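Local coordinates for acetyltransferase (Bacillus cereus, PDB 1Y9W), which is probably an acyltransferase of the GNAT family, whose members generally move an acetyl group from acetyl-CoA to an acceptor, at residues I100-F105 with E111-H116; G53-T58 with H86-I91. All blocks are in the same frame, centred on the assembly; numbering follows the deposited sequence.

Interaction 1. Residues I100-F105 with E111-H116; sequences ILLDSF and EFYKKH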
loop_
_atom_site.group_PDB
_atom_site.type_symbol
_atom_site.label_atom_id
_atom_site.label_comp_id
_atom_site.label_asym_id
_atom_site.label_seq_id
_atom_site.Cartn_x
_atom_site.Cartn_y
_atom_site.Cartn_z
ATOM N N ILE A 100 -10.442 1.886 -9.420
ATOM C CA ILE A 100 -10.369 2.197 -7.994
ATOM C C ILE A 100 -9.903 0.937 -7.275
ATOM O O ILE A 100 -10.455 -0.145 -7.497
ATOM C CB ILE A 100 -11.733 2.594 -7.404
ATOM C CG1 ILE A 100 -12.319 3.764 -8.189
ATOM C CG2 ILE A 100 -11.562 2.989 -5.937
ATOM C CD1 ILE A 100 -13.672 4.222 -7.682
ATOM N N LEU A 101 -8.882 1.074 -6.434
ATOM C CA LEU A 101 -8.360 -0.061 -5.679
ATOM C C LEU A 101 -8.431 0.252 -4.196
ATOM O O LEU A 101 -8.269 1.400 -3.787
ATOM C CB LEU A 101 -6.901 -0.339 -6.041
ATOM C CG LEU A 101 -6.576 -0.774 -7.467
ATOM C CD1 LEU A 101 -5.072 -0.761 -7.663
ATOM C CD2 LEU A 101 -7.142 -2.161 -7.719
ATOM N N LEU A 102 -8.675 -0.779 -3.397
ATOM C CA LEU A 102 -8.742 -0.645 -1.948
ATOM C C LEU A 102 -8.694 -2.045 -1.335
ATOM O O LEU A 102 -8.972 -3.041 -2.005
ATOM C CB LEU A 102 -10.038 0.063 -1.535
ATOM C CG LEU A 102 -11.365 -0.660 -1.796
ATOM C CD1 LEU A 102 -11.629 -1.678 -0.702
ATOM C CD2 LEU A 102 -12.501 0.342 -1.816
ATOM N N ASP A 103 -8.305 -2.132 -0.074
ATOM C CA ASP A 103 -8.289 -3.420 0.595
ATOM C C ASP A 103 -9.003 -3.208 1.909
ATOM O O ASP A 103 -9.118 -2.076 2.385
ATOM C CB ASP A 103 -6.868 -3.939 0.831
ATOM C CG ASP A 103 -6.060 -3.056 1.754
ATOM O OD1 ASP A 103 -5.257 -2.246 1.240
ATOM O OD2 ASP A 103 -6.226 -3.178 2.990
ATOM N N SER A 104 -9.503 -4.295 2.481
ATOM C CA SER A 104 -10.234 -4.217 3.731
ATOM C C SER A 104 -10.043 -5.518 4.502
ATOM O O SER A 104 -10.230 -6.603 3.955
ATOM C CB SER A 104 -11.720 -3.995 3.428
ATOM O OG SER A 104 -12.468 -3.747 4.601
ATOM N N PHE A 105 -9.649 -5.404 5.763
ATOM C CA PHE A 105 -9.467 -6.568 6.612
ATOM C C PHE A 105 -10.850 -7.076 6.999
ATOM O O PHE A 105 -11.836 -6.343 6.909
ATOM C CB PHE A 105 -8.672 -6.191 7.859
ATOM C CG PHE A 105 -7.199 -6.060 7.615
ATOM C CD1 PHE A 105 -6.390 -7.186 7.565
ATOM C CD2 PHE A 105 -6.620 -4.814 7.416
ATOM C CE1 PHE A 105 -5.016 -7.077 7.319
ATOM C CE2 PHE A 105 -5.252 -4.696 7.169
ATOM C CZ PHE A 105 -4.449 -5.832 7.122
ATOM N N GLU A 111 -17.757 -6.492 3.368
ATOM C CA GLU A 111 -19.021 -6.679 2.663
ATOM C C GLU A 111 -19.616 -5.315 2.313
ATOM O O GLU A 111 -20.498 -5.211 1.471
ATOM C CB GLU A 111 -20.010 -7.510 3.502
ATOM C CG GLU A 111 -20.454 -6.907 4.830
ATOM C CD GLU A 111 -19.315 -6.734 5.826
ATOM O OE1 GLU A 111 -18.492 -7.661 5.978
ATOM O OE2 GLU A 111 -19.253 -5.666 6.471
ATOM N N PHE A 112 -19.124 -4.266 2.958
ATOM C CA PHE A 112 -19.601 -2.927 2.660
ATOM C C PHE A 112 -19.219 -2.624 1.216
ATOM O O PHE A 112 -20.041 -2.180 0.421
ATOM C CB PHE A 112 -18.935 -1.904 3.581
ATOM C CG PHE A 112 -19.190 -0.476 3.188
ATOM C CD1 PHE A 112 -20.393 0.147 3.506
ATOM C CD2 PHE A 112 -18.223 0.248 2.485
ATOM C CE1 PHE A 112 -20.628 1.474 3.133
ATOM C CE2 PHE A 112 -18.447 1.571 2.108
ATOM C CZ PHE A 112 -19.651 2.185 2.433
ATOM N N TYR A 113 -17.955 -2.870 0.892
ATOM C CA TYR A 113 -17.429 -2.623 -0.447
ATOM C C TYR A 113 -17.982 -3.600 -1.476
ATOM O O TYR A 113 -18.195 -3.240 -2.634
ATOM C CB TYR A 113 -15.908 -2.704 -0.410
ATOM C CG TYR A 113 -15.312 -1.725 0.568
ATOM C CD1 TYR A 113 -15.291 -0.363 0.289
ATOM C CD2 TYR A 113 -14.803 -2.156 1.785
ATOM C CE1 TYR A 113 -14.773 0.546 1.203
ATOM C CE2 TYR A 113 -14.283 -1.259 2.704
ATOM C CZ TYR A 113 -14.267 0.091 2.409
ATOM O OH TYR A 113 -13.716 0.984 3.310
ATOM N N LYS A 114 -18.202 -4.834 -1.039
ATOM C CA LYS A 114 -18.740 -5.885 -1.888
ATOM C C LYS A 114 -20.136 -5.437 -2.318
ATOM O O LYS A 114 -20.531 -5.580 -3.473
ATOM C CB LYS A 114 -18.809 -7.188 -1.077
ATOM C CG LYS A 114 -18.967 -8.473 -1.879
ATOM C CD LYS A 114 -20.376 -8.638 -2.390
ATOM C CE LYS A 114 -20.561 -9.973 -3.094
ATOM N NZ LYS A 114 -21.976 -10.136 -3.569
ATOM N N LYS A 115 -20.862 -4.870 -1.365
ATOM C CA LYS A 115 -22.219 -4.382 -1.579
ATOM C C LYS A 115 -22.221 -3.147 -2.479
ATOM O O LYS A 115 -23.243 -2.788 -3.056
ATOM C CB LYS A 115 -22.845 -4.054 -0.217
ATOM C CG LYS A 115 -24.212 -3.435 -0.272
ATOM C CD LYS A 115 -24.623 -2.919 1.099
ATOM C CE LYS A 115 -26.011 -2.257 1.061
ATOM N NZ LYS A 115 -26.068 -1.007 0.229
ATOM N N HIS A 116 -21.068 -2.500 -2.613
ATOM C CA HIS A 116 -20.977 -1.313 -3.443
ATOM C C HIS A 116 -20.315 -1.509 -4.789
ATOM O O HIS A 116 -19.704 -0.584 -5.316
ATOM C CB HIS A 116 -20.275 -0.189 -2.686
ATOM C CG HIS A 116 -21.155 0.496 -1.688
ATOM N ND1 HIS A 116 -21.529 -0.092 -0.499
ATOM C CD2 HIS A 116 -21.793 1.690 -1.735
ATOM C CE1 HIS A 116 -22.364 0.709 0.142
ATOM N NE2 HIS A 116 -22.540 1.796 -0.588
#
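Ser104 and Tyr113 mark the closest backbone approach of the strand segment Ile100-Phe105 to the helical segment Glu111-His116, their CA atoms lying 8.5 Å apart. No hydrogen bond joins the two, so side chains alone make the contact. Leu102 and Ser104 direct their CB atoms at the helix, whereas that of the intervening Asp103 points the other way, where OD2 bonds to Gln133 NE2.

The Tyr113 ring is the centre of the 143 Å² interface. Leu102 meets it obliquely with both methyls: CD1 is 3.9 Å from the centroid of the Tyr113 ring and only 12° off its normal, a CH-pi contact over the face, while Leu102 CD2 touches Tyr113 CD1 at 3.6 Å. With chi1 of 66°, Leu102 CG sits between its own N and carbonyl carbon and is brought toward the ring; chi2 then turns CD1 and CD2 to it. Ser104 comes instead to the rim, its OG 3.6 Å from Tyr113 CE2 and near the ring plane. In chain order this is the fifth-strand-to-helix connection of the GNAT fold, which in family members flanks the acetyl-CoA cleft between the fourth and fifth strands; here the helix packs back on the strand that precedes it, with Tyr113 also reaching Leu69 of strand 63-71.

On the opposite face of the tyrosine ring lies Phe112, its CD2 3.6 Å above the plane, so the phenol is held between Leu102 and its own chain neighbour. Phe112 is covered in turn by His116, whose ND1 stands 4.0 Å above the centre of the phenylalanine ring. That imidazole is fixed at both nitrogens: ND1 donates to Phe112 O at 2.7 Å (N-H...O 156°), and NE2 is hydrogen-bonded to Ser82 OG on helix 80-94.

Interaction 2. Residues G53-T58 with H86-I91; sequences GGVTGT and HEIEGI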
loop_
_atom_site.group_PDB
_atom_site.type_symbol
_atom_site.label_atom_id
_atom_site.label_comp_id
_atom_site.label_asym_id
_atom_site.label_seq_id
_atom_site.Cartn_x
_atom_site.Cartn_y
_atom_site.Cartn_z
ATOM N N GLY A 53 -17.616 11.817 9.537
ATOM C CA GLY A 53 -17.154 10.786 8.633
ATOM C C GLY A 53 -16.195 11.368 7.620
ATOM O O GLY A 53 -16.129 12.584 7.453
ATOM N N GLY A 54 -15.440 10.507 6.945
ATOM C CA GLY A 54 -14.501 10.989 5.949
ATOM C C GLY A 54 -13.880 9.859 5.159
ATOM O O GLY A 54 -13.998 8.685 5.532
ATOM N N VAL A 55 -13.224 10.211 4.060
ATOM C CA VAL A 55 -12.566 9.229 3.209
ATOM C C VAL A 55 -11.356 9.900 2.582
ATOM O O VAL A 55 -11.413 11.074 2.212
ATOM C CB VAL A 55 -13.522 8.719 2.090
ATOM C CG1 VAL A 55 -13.948 9.880 1.192
ATOM C CG2 VAL A 55 -12.843 7.611 1.281
ATOM N N THR A 56 -10.253 9.168 2.489
ATOM C CA THR A 56 -9.040 9.710 1.891
ATOM C C THR A 56 -8.474 8.686 0.921
ATOM O O THR A 56 -8.617 7.479 1.123
ATOM C CB THR A 56 -7.954 10.028 2.954
ATOM O OG1 THR A 56 -7.373 8.805 3.429
ATOM C CG2 THR A 56 -8.564 10.782 4.140
ATOM N N GLY A 57 -7.833 9.175 -0.132
ATOM C CA GLY A 57 -7.243 8.291 -1.121
ATOM C C GLY A 57 -6.174 9.047 -1.875
ATOM O O GLY A 57 -5.996 10.249 -1.655
ATOM N N THR A 58 -5.444 8.352 -2.740
ATOM C CA THR A 58 -4.407 9.006 -3.533
ATOM C C THR A 58 -4.557 8.518 -4.966
ATOM O O THR A 58 -4.896 7.349 -5.203
ATOM C CB THR A 58 -2.972 8.680 -3.044
ATOM O OG1 THR A 58 -2.560 7.432 -3.596
ATOM C CG2 THR A 58 -2.909 8.592 -1.520
ATOM N N HIS A 86 -19.437 7.021 -2.817
ATOM C CA HIS A 86 -20.009 7.432 -4.089
ATOM C C HIS A 86 -19.405 8.759 -4.541
ATOM O O HIS A 86 -19.046 8.938 -5.707
ATOM C CB HIS A 86 -21.523 7.581 -3.963
ATOM C CG HIS A 86 -22.171 8.162 -5.182
ATOM N ND1 HIS A 86 -22.262 7.476 -6.377
ATOM C CD2 HIS A 86 -22.712 9.384 -5.407
ATOM C CE1 HIS A 86 -22.829 8.253 -7.284
ATOM N NE2 HIS A 86 -23.111 9.417 -6.722
ATOM N N GLU A 87 -19.281 9.681 -3.598
ATOM C CA GLU A 87 -18.743 10.998 -3.876
ATOM C C GLU A 87 -17.283 10.997 -4.302
ATOM O O GLU A 87 -16.891 11.734 -5.210
ATOM C CB GLU A 87 -18.889 11.891 -2.649
ATOM C CG GLU A 87 -18.747 13.362 -2.972
ATOM C CD GLU A 87 -20.086 14.085 -2.970
ATOM O OE1 GLU A 87 -21.062 13.543 -3.543
ATOM O OE2 GLU A 87 -20.157 15.199 -2.395
ATOM N N ILE A 88 -16.456 10.186 -3.654
ATOM C CA ILE A 88 -15.065 10.210 -4.046
ATOM C C ILE A 88 -14.849 9.460 -5.356
ATOM O O ILE A 88 -13.898 9.748 -6.077
ATOM C CB ILE A 88 -14.140 9.675 -2.933
ATOM C CG1 ILE A 88 -12.723 10.230 -3.154
ATOM C CG2 ILE A 88 -14.175 8.157 -2.908
ATOM C CD1 ILE A 88 -11.726 9.928 -2.046
ATOM N N GLU A 89 -15.731 8.520 -5.684
ATOM C CA GLU A 89 -15.590 7.797 -6.954
ATOM C C GLU A 89 -15.832 8.797 -8.087
ATOM O O GLU A 89 -15.115 8.811 -9.091
ATOM C CB GLU A 89 -16.606 6.658 -7.057
ATOM C CG GLU A 89 -16.612 5.740 -5.855
ATOM C CD GLU A 89 -17.457 4.503 -6.056
ATOM O OE1 GLU A 89 -18.557 4.618 -6.643
ATOM O OE2 GLU A 89 -17.025 3.413 -5.616
ATOM N N GLY A 90 -16.850 9.634 -7.910
ATOM C CA GLY A 90 -17.168 10.637 -8.909
ATOM C C GLY A 90 -15.979 11.545 -9.167
ATOM O O GLY A 90 -15.667 11.870 -10.314
ATOM N N ILE A 91 -15.304 11.957 -8.101
ATOM C CA ILE A 91 -14.147 12.823 -8.245
ATOM C C ILE A 91 -13.079 12.095 -9.044
ATOM O O ILE A 91 -12.390 12.693 -9.875
ATOM C CB ILE A 91 -13.555 13.212 -6.873
ATOM C CG1 ILE A 91 -14.616 13.910 -6.017
ATOM C CG2 ILE A 91 -12.357 14.118 -7.070
ATOM C CD1 ILE A 91 -14.140 14.267 -4.624
#
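Val55 and Ile88 carry almost all of this contact, reaching toward each other tip to tip. Val55 CG1 lies 3.9 Å from Ile88 CD1 and 4.1 Å from Ile88 CB, so a single valine methyl meets both the root and the end of the isoleucine chain. Ile88 is extended, with CG1 anti to the backbone N (chi1 -158°) and chi2 of 173°, which carries its CD1 methyl out to the strand. There it also comes 4.4 Å from Gly57 N, near a residue with no side chain of its own. All three residues are buried; the side-chain contact is apolar and no hydrogen bond crosses it, and just 118 Å² is covered.

The backbone register is set by Val55 and Ile88, whose CA atoms, 7.7 Å apart, are the closest pair. Gly57, two residues on from Val55 on the helix-facing side of the strand, meets Ile88 CD1 with bare backbone. Within the strand, the CB of Val55 is directed at the helix, whereas that of Thr56 points to the other face of the sheet, where Thr56 packs on Phe68 and on Gly14 of the second subunit.

Further out, both flanking strands complete the surroundings. Val55 is hydrogen-bonded through its backbone to Leu42 and its side chain rests on Ile66; Ile88 also packs on Val40, while Glu87 and Ile91 of the same helix lie on Leu42. Helix 80-94 therefore spans strands 38-45 and 51-60 rather than resting on one. By chain order the helix connects strands 63-71 and 99-105, which run parallel and adjacent: a beta-alpha-beta crossover whose helix packs against one face of the mixed sheet, the central element of the GNAT fold.

Overall arrangement
Interactions 1 and 2 follow one another along the chain and meet on the same sheet, their centres about 13 Å apart. They touch directly where Ile100 CD1 of the strand packs against Glu89 CG of helix 80-94, at 3.8 Å. Ile66 is a second bridge, in contact with both Leu102 of interaction 1 and Val55 of interaction 2. Lys138 is a polar one: its NZ is hydrogen-bonded to His116 O and forms a salt bridge with Glu89 OE2. Interaction 1 sets helix 110-115 against strand 99-105, and interaction 2 sets helix 80-94 against strand 51-60. GNAT relatives hold acetyl-CoA between the strands equivalent to 63-71 and 99-105; the same site is likely here.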